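Local structure of citrate synthase (6ABX) at residues 258-263 against 303-308; 18-23 against 177-182. The protein probably catalyses the condensation of oxaloacetate with acetyl-CoA and water to give citrate and free CoA, a step of the tricarboxylic acid cycle. One frame throughout, in Å; residues are numbered along the deposited sequence.

Contact 1 of 2, residues 258-263 against 303-308; sequences TMDPRA and YPNVDF. With FLC (citrate anion), chain C.
V306 CG1 lies over one face of the R262 guanidinium, 3.4 Å from R262 NH1. R262 and N305, one from each segment, both hold the bound citrate: R262 NH2 donates to citrate OG2 at 2.9 Å, and N305 ND2 donates to its OB2 at 2.7 Å. R262 also binds oxaloacetate in this enzyme. In the next shell the D260 carboxylate grips that guanidinium side-on: R262 NE meets the syn lone pair of OD1, in the guanidinium plane, and R262 NH1 forms a 2.8 Å salt bridge to D260 OD2. OD1 also caps the helix start by accepting from R262 N, while D260 OD2 accepts from V306 N at 2.9 Å, 55° out of the carboxylate plane. With CG anti to the backbone N (chi1 179°), the carboxylate can serve helix and loop together. From the backbone, D260 N donates to P304 O almost linearly (169°), and T258 CA packs over the Y303 ring. An asparagine at D260 would probably leave the R262 guanidinium less firmly held, and V306 N or a guanidinium N-H without its mate. Four N-H groups thus converge on this buried carboxylate, which probably offsets the arginine charge while fixing its direction toward the anion, consistent with a pocket that binds the carboxylates of citrate and oxaloacetate.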
ATOM      1  N   THR A 258      27.559  10.603  -8.197  1.00 28.56           N
ATOM      2  CA  THR A 258      28.555   9.903  -8.920  1.00 26.70           C
ATOM      3  C   THR A 258      27.928   8.567  -9.346  1.00 24.34           C
ATOM      4  O   THR A 258      26.726   8.365  -9.162  1.00 22.16           O
ATOM      5  CB  THR A 258      29.821   9.761  -8.074  1.00 32.56           C
ATOM      6  OG1 THR A 258      30.859   9.353  -8.973  1.00 36.19           O
ATOM      7  CG2 THR A 258      29.635   8.787  -6.932  1.00 34.53           C
ATOM      8  N   MET A 259      28.732   7.704  -9.951  1.00 23.14           N
ATOM      9  CA  MET A 259      28.294   6.360 -10.408  1.00 26.15           C
ATOM     10  C   MET A 259      27.606   5.696  -9.217  1.00 20.65           C
ATOM     11  O   MET A 259      28.134   5.751  -8.126  1.00 19.97           O
ATOM     12  CB  MET A 259      29.505   5.513 -10.827  1.00 29.93           C
ATOM     13  CG  MET A 259      29.147   4.097 -11.289  1.00 35.50           C
ATOM     14  SD  MET A 259      29.009   4.009 -13.078  1.00 40.85           S
ATOM     15  CE  MET A 259      28.831   2.250 -13.370  1.00 33.96           C
ATOM     16  N   ASP A 260      26.391   5.169  -9.411  1.00 17.84           N
ATOM     17  CA  ASP A 260      25.729   4.384  -8.376  1.00 16.49           C
ATOM     18  C   ASP A 260      26.618   3.187  -8.052  1.00 15.05           C
ATOM     19  O   ASP A 260      27.014   2.434  -8.920  1.00 14.30           O
ATOM     20  CB  ASP A 260      24.354   3.990  -8.892  1.00 16.28           C
ATOM     21  CG  ASP A 260      23.450   3.145  -8.017  1.00 15.78           C
ATOM     22  OD1 ASP A 260      23.932   2.470  -7.082  1.00 14.18           O
ATOM     23  OD2 ASP A 260      22.242   3.228  -8.262  1.00 16.60           O
ATOM     24  N   PRO A 261      26.954   2.904  -6.778  1.00 15.78           N
ATOM     25  CA  PRO A 261      27.829   1.768  -6.488  1.00 16.06           C
ATOM     26  C   PRO A 261      27.242   0.427  -6.949  1.00 15.12           C
ATOM     27  O   PRO A 261      27.996  -0.485  -7.324  1.00 14.68           O
ATOM     28  CB  PRO A 261      27.917   1.755  -4.955  1.00 15.87           C
ATOM     29  CG  PRO A 261      26.757   2.612  -4.492  1.00 17.04           C
ATOM     30  CD  PRO A 261      26.538   3.643  -5.585  1.00 16.27           C
ATOM     31  N   ARG A 262      25.904   0.343  -6.949  1.00 13.04           N
ATOM     32  CA  ARG A 262      25.231  -0.889  -7.381  1.00 13.40           C
ATOM     33  C   ARG A 262      25.450  -1.077  -8.883  1.00 13.48           C
ATOM     34  O   ARG A 262      25.636  -2.212  -9.367  1.00 12.29           O
ATOM     35  CB  ARG A 262      23.750  -0.837  -7.024  1.00 13.91           C
ATOM     36  CG  ARG A 262      23.451  -0.670  -5.537  1.00 13.29           C
ATOM     37  CD  ARG A 262      22.004  -0.357  -5.253  1.00 13.48           C
ATOM     38  NE  ARG A 262      21.652   0.959  -5.775  1.00 13.41           N
ATOM     39  CZ  ARG A 262      20.428   1.466  -5.752  1.00 13.95           C
ATOM     40  NH1 ARG A 262      20.177   2.592  -6.413  1.00 13.65           N
ATOM     41  NH2 ARG A 262      19.445   0.802  -5.164  1.00 13.75           N
ATOM     42  N   ALA A 263      25.481   0.022  -9.649  1.00 13.50           N
ATOM     43  CA  ALA A 263      25.778  -0.055 -11.082  1.00 14.36           C
ATOM     44  C   ALA A 263      27.222  -0.509 -11.343  1.00 14.26           C
ATOM     45  O   ALA A 263      27.494  -1.273 -12.270  1.00 15.27           O
ATOM     46  CB  ALA A 263      25.526   1.287 -11.776  1.00 14.18           C
ATOM     47  N   TYR A 303      24.683  10.428 -13.705  1.00 25.38           N
ATOM     48  CA  TYR A 303      25.560   9.238 -13.850  1.00 26.39           C
ATOM     49  C   TYR A 303      24.714   7.971 -13.934  1.00 17.41           C
ATOM     50  O   TYR A 303      23.518   8.012 -13.643  1.00 19.76           O
ATOM     51  CB  TYR A 303      26.536   9.104 -12.673  1.00 30.20           C
ATOM     52  CG  TYR A 303      27.720  10.041 -12.725  1.00 34.71           C
ATOM     53  CD1 TYR A 303      28.903   9.679 -13.353  1.00 35.84           C
ATOM     54  CD2 TYR A 303      27.647  11.295 -12.142  1.00 33.74           C
ATOM     55  CE1 TYR A 303      29.989  10.542 -13.396  1.00 41.01           C
ATOM     56  CE2 TYR A 303      28.714  12.179 -12.197  1.00 39.08           C
ATOM     57  CZ  TYR A 303      29.894  11.796 -12.811  1.00 39.11           C
ATOM     58  OH  TYR A 303      30.957  12.658 -12.854  1.00 50.30           O
ATOM     59  N   PRO A 304      25.277   6.835 -14.357  1.00 18.71           N
ATOM     60  CA  PRO A 304      24.493   5.612 -14.465  1.00 17.68           C
ATOM     61  C   PRO A 304      23.958   5.233 -13.087  1.00 18.49           C
ATOM     62  O   PRO A 304      24.694   5.280 -12.096  1.00 18.49           O
ATOM     63  CB  PRO A 304      25.430   4.564 -15.018  1.00 19.40           C
ATOM     64  CG  PRO A 304      26.579   5.367 -15.584  1.00 19.79           C
ATOM     65  CD  PRO A 304      26.657   6.614 -14.766  1.00 18.71           C
ATOM     66  N   ASN A 305      22.685   4.854 -13.089  1.00 17.87           N
ATOM     67  CA  ASN A 305      21.932   4.336 -11.945  1.00 18.34           C
ATOM     68  C   ASN A 305      21.986   2.799 -11.990  1.00 15.33           C
ATOM     69  O   ASN A 305      22.342   2.195 -12.986  1.00 15.84           O
ATOM     70  CB  ASN A 305      20.475   4.796 -12.055  1.00 22.24           C
ATOM     71  CG  ASN A 305      19.693   4.581 -10.777  1.00 32.97           C
ATOM     72  OD1 ASN A 305      20.133   5.011  -9.706  1.00 46.58           O
ATOM     73  ND2 ASN A 305      18.564   3.891 -10.866  1.00 38.69           N
ATOM     74  N   VAL A 306      21.545   2.163 -10.908  1.00 14.83           N
ATOM     75  CA  VAL A 306      21.497   0.686 -10.873  1.00 16.32           C
ATOM     76  C   VAL A 306      20.715   0.123 -12.075  1.00 14.47           C
ATOM     77  O   VAL A 306      21.089  -0.922 -12.617  1.00 16.22           O
ATOM     78  CB  VAL A 306      20.898   0.247  -9.518  1.00 17.48           C
ATOM     79  CG1 VAL A 306      19.505   0.812  -9.266  1.00 19.29           C
ATOM     80  CG2 VAL A 306      20.965  -1.251  -9.339  1.00 18.44           C
ATOM     81  N   ASP A 307      19.625   0.786 -12.472  1.00 15.61           N
ATOM     82  CA  ASP A 307      18.824   0.243 -13.548  1.00 17.79           C
ATOM     83  C   ASP A 307      19.416   0.482 -14.943  1.00 19.21           C
ATOM     84  O   ASP A 307      18.785   0.054 -15.910  1.00 21.24           O
ATOM     85  CB  ASP A 307      17.375   0.722 -13.573  1.00 19.57           C
ATOM     86  CG  ASP A 307      17.152   2.218 -13.491  1.00 25.92           C
ATOM     87  OD1 ASP A 307      18.105   2.967 -13.704  1.00 27.62           O
ATOM     88  OD2 ASP A 307      15.982   2.610 -13.170  1.00 35.21           O
ATOM     89  N   PHE A 308      20.629   1.047 -15.073  1.00 16.32           N
ATOM     90  CA  PHE A 308      21.288   1.016 -16.349  1.00 15.19           C
ATOM     91  C   PHE A 308      21.640  -0.416 -16.751  1.00 15.03           C
ATOM     92  O   PHE A 308      21.518  -0.796 -17.934  1.00 14.71           O
ATOM     93  CB  PHE A 308      22.525   1.902 -16.291  1.00 15.44           C
ATOM     94  CG  PHE A 308      23.160   2.123 -17.636  1.00 15.00           C
ATOM     95  CD1 PHE A 308      22.606   3.035 -18.515  1.00 15.10           C
ATOM     96  CD2 PHE A 308      24.250   1.377 -18.041  1.00 14.49           C
ATOM     97  CE1 PHE A 308      23.209   3.280 -19.744  1.00 13.99           C
ATOM     98  CE2 PHE A 308      24.828   1.589 -19.290  1.00 15.52           C
ATOM     99  CZ  PHE A 308      24.270   2.517 -20.151  1.00 15.28           C
TER
HETATM  100  CAC FLC C 401      15.378   5.408  -4.315  1.00 27.35           C
HETATM  101  CA  FLC C 401      15.127   4.844  -5.680  1.00 26.33           C
HETATM  102  CB  FLC C 401      16.032   3.939  -6.473  1.00 34.78           C
HETATM  103  CBC FLC C 401      16.597   4.255  -7.857  1.00 38.80           C
HETATM  104  CG  FLC C 401      15.994   2.563  -6.416  1.00 29.60           C
HETATM  105  CGC FLC C 401      15.711   2.110  -5.049  1.00 23.28           C
HETATM  106  OA1 FLC C 401      14.603   6.422  -4.172  1.00 24.30           O
HETATM  107  OA2 FLC C 401      16.132   4.862  -3.400  1.00 22.82           O
HETATM  108  OB1 FLC C 401      16.000   5.073  -8.601  1.00 36.39           O
HETATM  109  OB2 FLC C 401      17.585   3.627  -8.335  1.00 46.04           O
HETATM  110  OG1 FLC C 401      14.670   2.212  -4.403  1.00 21.34           O
HETATM  111  OG2 FLC C 401      16.643   1.495  -4.718  1.00 19.94           O
HETATM  112  OHB FLC C 401      17.304   4.086  -5.736  1.00 33.18           O
HETATM  113  O   HOH W   1      24.073   7.443 -10.068  1.00 26.68           O

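Contact 2 of 2, residues 18-23 against 177-182; sequences TYIDGE and MDHEMN
The oxaloacetate-binding loop between helices 163-174 and 183-192 packs here against strand 18-21, an outer strand of the small antiparallel sheet within this chain. Within that loop D178 forms an Asx turn, its OD2 accepting from E180 N at 2.9 Å, and the same D178 oxygen is the acceptor for T18 OG1 at 2.6 Å. The two donors arrive from opposite faces of the carboxylate plane: the hydroxyl comes in on the anti side, near the plane, whereas the amide stands well out of it. H339 is a further hydrogen-bond partner of OD2, so this buried oxygen ties the strand, the turn and helix 324-343 together.

The E180 side chain reaches across the strand backbone. Its chain is extended beyond CG, which brings E180 OE1 to I20 N at 3.1 Å, on the syn side and tilted out of the carboxylate plane; the N-H...O angle of 139° shows a bent bond. T18 O sits over the face of the E180 carboxylate, 3.1 Å from E180 CD; as an acceptor facing two acceptor oxygens it makes no hydrogen bond there. The second subunit also packs here, with its A354 against E180 and the ring of its Y356 meeting that of Y19.

H179, an oxaloacetate-binding residue, is hydrogen-bonded at both ring nitrogens: ND1 to the bound citrate and NE2 to Y256 OH. These bonds probably fix the ring's rotation, and I20 packs against one of its faces. With CG1 anti to the carbonyl carbon (chi1 -58°) and the chain then extended, the isoleucine sends its terminal methyl in a CH-pi contact over the centre of the imidazole, I20 CD1 standing 3.6 Å from the H179 ring centroid and 9° off the ring normal.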
ATOM      1  N   THR A  18      20.520   0.895   6.606  1.00 14.86           N
ATOM      2  CA  THR A  18      21.177   1.250   5.377  1.00 15.17           C
ATOM      3  C   THR A  18      21.631   2.710   5.456  1.00 14.62           C
ATOM      4  O   THR A  18      20.884   3.572   5.943  1.00 13.90           O
ATOM      5  CB  THR A  18      20.260   1.038   4.176  1.00 14.68           C
ATOM      6  OG1 THR A  18      19.941  -0.357   4.179  1.00 16.61           O
ATOM      7  CG2 THR A  18      20.902   1.509   2.891  1.00 16.15           C
ATOM      8  N   TYR A  19      22.880   2.936   5.070  1.00 13.03           N
ATOM      9  CA  TYR A  19      23.390   4.297   4.868  1.00 14.55           C
ATOM     10  C   TYR A  19      23.794   4.468   3.414  1.00 13.88           C
ATOM     11  O   TYR A  19      24.607   3.679   2.913  1.00 14.09           O
ATOM     12  CB  TYR A  19      24.616   4.568   5.741  1.00 14.35           C
ATOM     13  CG  TYR A  19      25.236   5.901   5.482  1.00 15.20           C
ATOM     14  CD1 TYR A  19      24.516   7.053   5.739  1.00 18.78           C
ATOM     15  CD2 TYR A  19      26.491   6.013   4.915  1.00 16.59           C
ATOM     16  CE1 TYR A  19      25.031   8.294   5.438  1.00 18.09           C
ATOM     17  CE2 TYR A  19      27.028   7.260   4.617  1.00 18.23           C
ATOM     18  CZ  TYR A  19      26.305   8.396   4.928  1.00 18.69           C
ATOM     19  OH  TYR A  19      26.775   9.632   4.610  1.00 24.46           O
ATOM     20  N   ILE A  20      23.314   5.554   2.784  1.00 14.89           N
ATOM     21  CA  ILE A  20      23.704   5.962   1.457  1.00 15.44           C
ATOM     22  C   ILE A  20      24.603   7.186   1.555  1.00 17.07           C
ATOM     23  O   ILE A  20      24.177   8.172   2.181  1.00 17.72           O
ATOM     24  CB  ILE A  20      22.464   6.297   0.604  1.00 16.57           C
ATOM     25  CG1 ILE A  20      21.505   5.107   0.506  1.00 17.95           C
ATOM     26  CG2 ILE A  20      22.898   6.817  -0.753  1.00 18.57           C
ATOM     27  CD1 ILE A  20      20.108   5.470   0.081  1.00 18.99           C
ATOM     28  N   ASP A  21      25.795   7.087   0.972  1.00 18.09           N
ATOM     29  CA  ASP A  21      26.694   8.222   0.786  1.00 19.09           C
ATOM     30  C   ASP A  21      26.567   8.698  -0.662  1.00 17.71           C
ATOM     31  O   ASP A  21      27.205   8.131  -1.534  1.00 17.79           O
ATOM     32  CB  ASP A  21      28.127   7.859   1.164  1.00 21.08           C
ATOM     33  CG  ASP A  21      29.018   9.078   1.314  1.00 27.09           C
ATOM     34  OD1 ASP A  21      28.772  10.088   0.580  1.00 25.00           O
ATOM     35  OD2 ASP A  21      29.974   8.996   2.134  1.00 28.99           O
ATOM     36  N   GLY A  22      25.658   9.656  -0.882  1.00 19.89           N
ATOM     37  CA  GLY A  22      25.327  10.141  -2.213  1.00 22.37           C
ATOM     38  C   GLY A  22      26.518  10.822  -2.875  1.00 24.88           C
ATOM     39  O   GLY A  22      26.797  10.666  -4.076  1.00 27.52           O
ATOM     40  N   GLU A  23      27.290  11.529  -2.058  1.00 28.18           N
ATOM     41  CA  GLU A  23      28.438  12.289  -2.540  1.00 31.97           C
ATOM     42  C   GLU A  23      29.517  11.378  -3.111  1.00 29.70           C
ATOM     43  O   GLU A  23      30.077  11.648  -4.168  1.00 29.20           O
ATOM     44  CB  GLU A  23      29.040  13.099  -1.389  1.00 36.54           C
ATOM     45  CG  GLU A  23      28.311  14.385  -1.108  1.00 45.92           C
ATOM     46  CD  GLU A  23      28.672  15.474  -2.097  1.00 52.27           C
ATOM     47  OE1 GLU A  23      27.746  16.098  -2.638  1.00 56.75           O
ATOM     48  OE2 GLU A  23      29.881  15.669  -2.337  1.00 59.92           O
ATOM     49  N   MET A 177      18.379  -5.266  -2.070  1.00 10.26           N
ATOM     50  CA  MET A 177      17.654  -5.646  -0.882  1.00  9.87           C
ATOM     51  C   MET A 177      17.194  -4.415  -0.100  1.00 10.02           C
ATOM     52  O   MET A 177      16.097  -4.480   0.454  1.00 10.67           O
ATOM     53  CB  MET A 177      18.510  -6.513   0.019  1.00  9.85           C
ATOM     54  CG  MET A 177      18.570  -7.933  -0.512  1.00  9.46           C
ATOM     55  SD  MET A 177      19.661  -8.936   0.545  1.00 11.86           S
ATOM     56  CE  MET A 177      19.456 -10.541  -0.212  1.00 11.78           C
ATOM     57  N   ASP A 178      17.970  -3.322  -0.111  1.00  9.68           N
ATOM     58  CA  ASP A 178      17.495  -2.147   0.592  1.00 10.64           C
ATOM     59  C   ASP A 178      18.128  -0.881   0.024  1.00 11.75           C
ATOM     60  O   ASP A 178      19.257  -0.918  -0.421  1.00 12.40           O
ATOM     61  CB  ASP A 178      17.791  -2.149   2.096  1.00 11.17           C
ATOM     62  CG  ASP A 178      16.913  -1.141   2.837  1.00 13.06           C
ATOM     63  OD1 ASP A 178      15.669  -1.289   2.756  1.00 14.89           O
ATOM     64  OD2 ASP A 178      17.463  -0.149   3.387  1.00 13.97           O
ATOM     65  N   HIS A 179      17.394   0.242   0.166  1.00 11.77           N
ATOM     66  CA  HIS A 179      18.002   1.518  -0.230  1.00 11.71           C
ATOM     67  C   HIS A 179      17.448   2.648   0.649  1.00 14.57           C
ATOM     68  O   HIS A 179      17.091   3.676   0.125  1.00 15.73           O
ATOM     69  CB  HIS A 179      17.865   1.756  -1.712  1.00 11.87           C
ATOM     70  CG  HIS A 179      18.981   2.548  -2.290  1.00 12.75           C
ATOM     71  ND1 HIS A 179      18.780   3.766  -2.918  1.00 15.90           N
ATOM     72  CD2 HIS A 179      20.327   2.353  -2.232  1.00 14.61           C
ATOM     73  CE1 HIS A 179      19.956   4.260  -3.300  1.00 15.64           C
ATOM     74  NE2 HIS A 179      20.941   3.390  -2.918  1.00 16.36           N
ATOM     75  N   GLU A 180      17.282   2.371   1.945  1.00 16.07           N
ATOM     76  CA  GLU A 180      16.868   3.406   2.909  1.00 20.34           C
ATOM     77  C   GLU A 180      15.427   3.823   2.485  1.00 20.03           C
ATOM     78  O   GLU A 180      14.509   2.991   2.222  1.00 18.58           O
ATOM     79  CB  GLU A 180      18.028   4.432   2.963  1.00 22.42           C
ATOM     80  CG  GLU A 180      18.336   5.043   4.359  1.00 27.80           C
ATOM     81  CD  GLU A 180      19.507   6.020   4.584  1.00 31.25           C
ATOM     82  OE1 GLU A 180      20.394   6.145   3.705  1.00 27.98           O
ATOM     83  OE2 GLU A 180      19.576   6.678   5.708  1.00 30.58           O
ATOM     84  N   MET A 181      15.151   5.113   2.335  1.00 20.33           N
ATOM     85  CA  MET A 181      13.800   5.599   2.392  1.00 19.35           C
ATOM     86  C   MET A 181      13.042   5.963   1.071  1.00 20.87           C
ATOM     87  O   MET A 181      12.337   6.934   0.964  1.00 24.78           O
ATOM     88  CB  MET A 181      13.873   6.902   3.168  1.00 23.93           C
ATOM     89  CG  MET A 181      12.580   7.297   3.525  1.00 24.49           C
ATOM     90  SD  MET A 181      11.511   5.909   3.872  1.00 29.84           S
ATOM     91  CE  MET A 181      12.312   5.168   5.336  1.00 15.13           C
ATOM     92  N   ASN A 182      12.963   5.105   0.135  1.00 19.84           N
ATOM     93  CA  ASN A 182      12.374   5.477  -1.114  1.00 19.06           C
ATOM     94  C   ASN A 182      10.833   5.457  -0.958  1.00 16.97           C
ATOM     95  O   ASN A 182      10.300   5.053   0.099  1.00 18.12           O
ATOM     96  CB  ASN A 182      12.892   4.455  -2.110  1.00 19.87           C
ATOM     97  CG  ASN A 182      12.934   3.066  -1.527  1.00 23.60           C
ATOM     98  OD1 ASN A 182      11.915   2.406  -1.354  1.00 24.85           O
ATOM     99  ND2 ASN A 182      14.120   2.614  -1.118  1.00 22.49           N
TER

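Contact 2 closes before contact 1 opens along the chain, and their centres lie about 13 Å apart on one citrate-binding pocket. They meet directly where R262 NH2 packs 3.4 Å from H179 CG, and where T258 CG2 packs 4.0 Å from E23 O. Strand 26-29 bridges them through L27, which touches R262 as well as T18, I20 and H179. Contact 1 brings in the start of helix 261-270 and the loop before helix 310-316; contact 2 adds strand 18-21 and the loop before helix 183-192. Sequence-distant parts of the chain thus converge on one anion, which R332 of the same chain and R351 of the second subunit also bind, making it a shared site of the dimer.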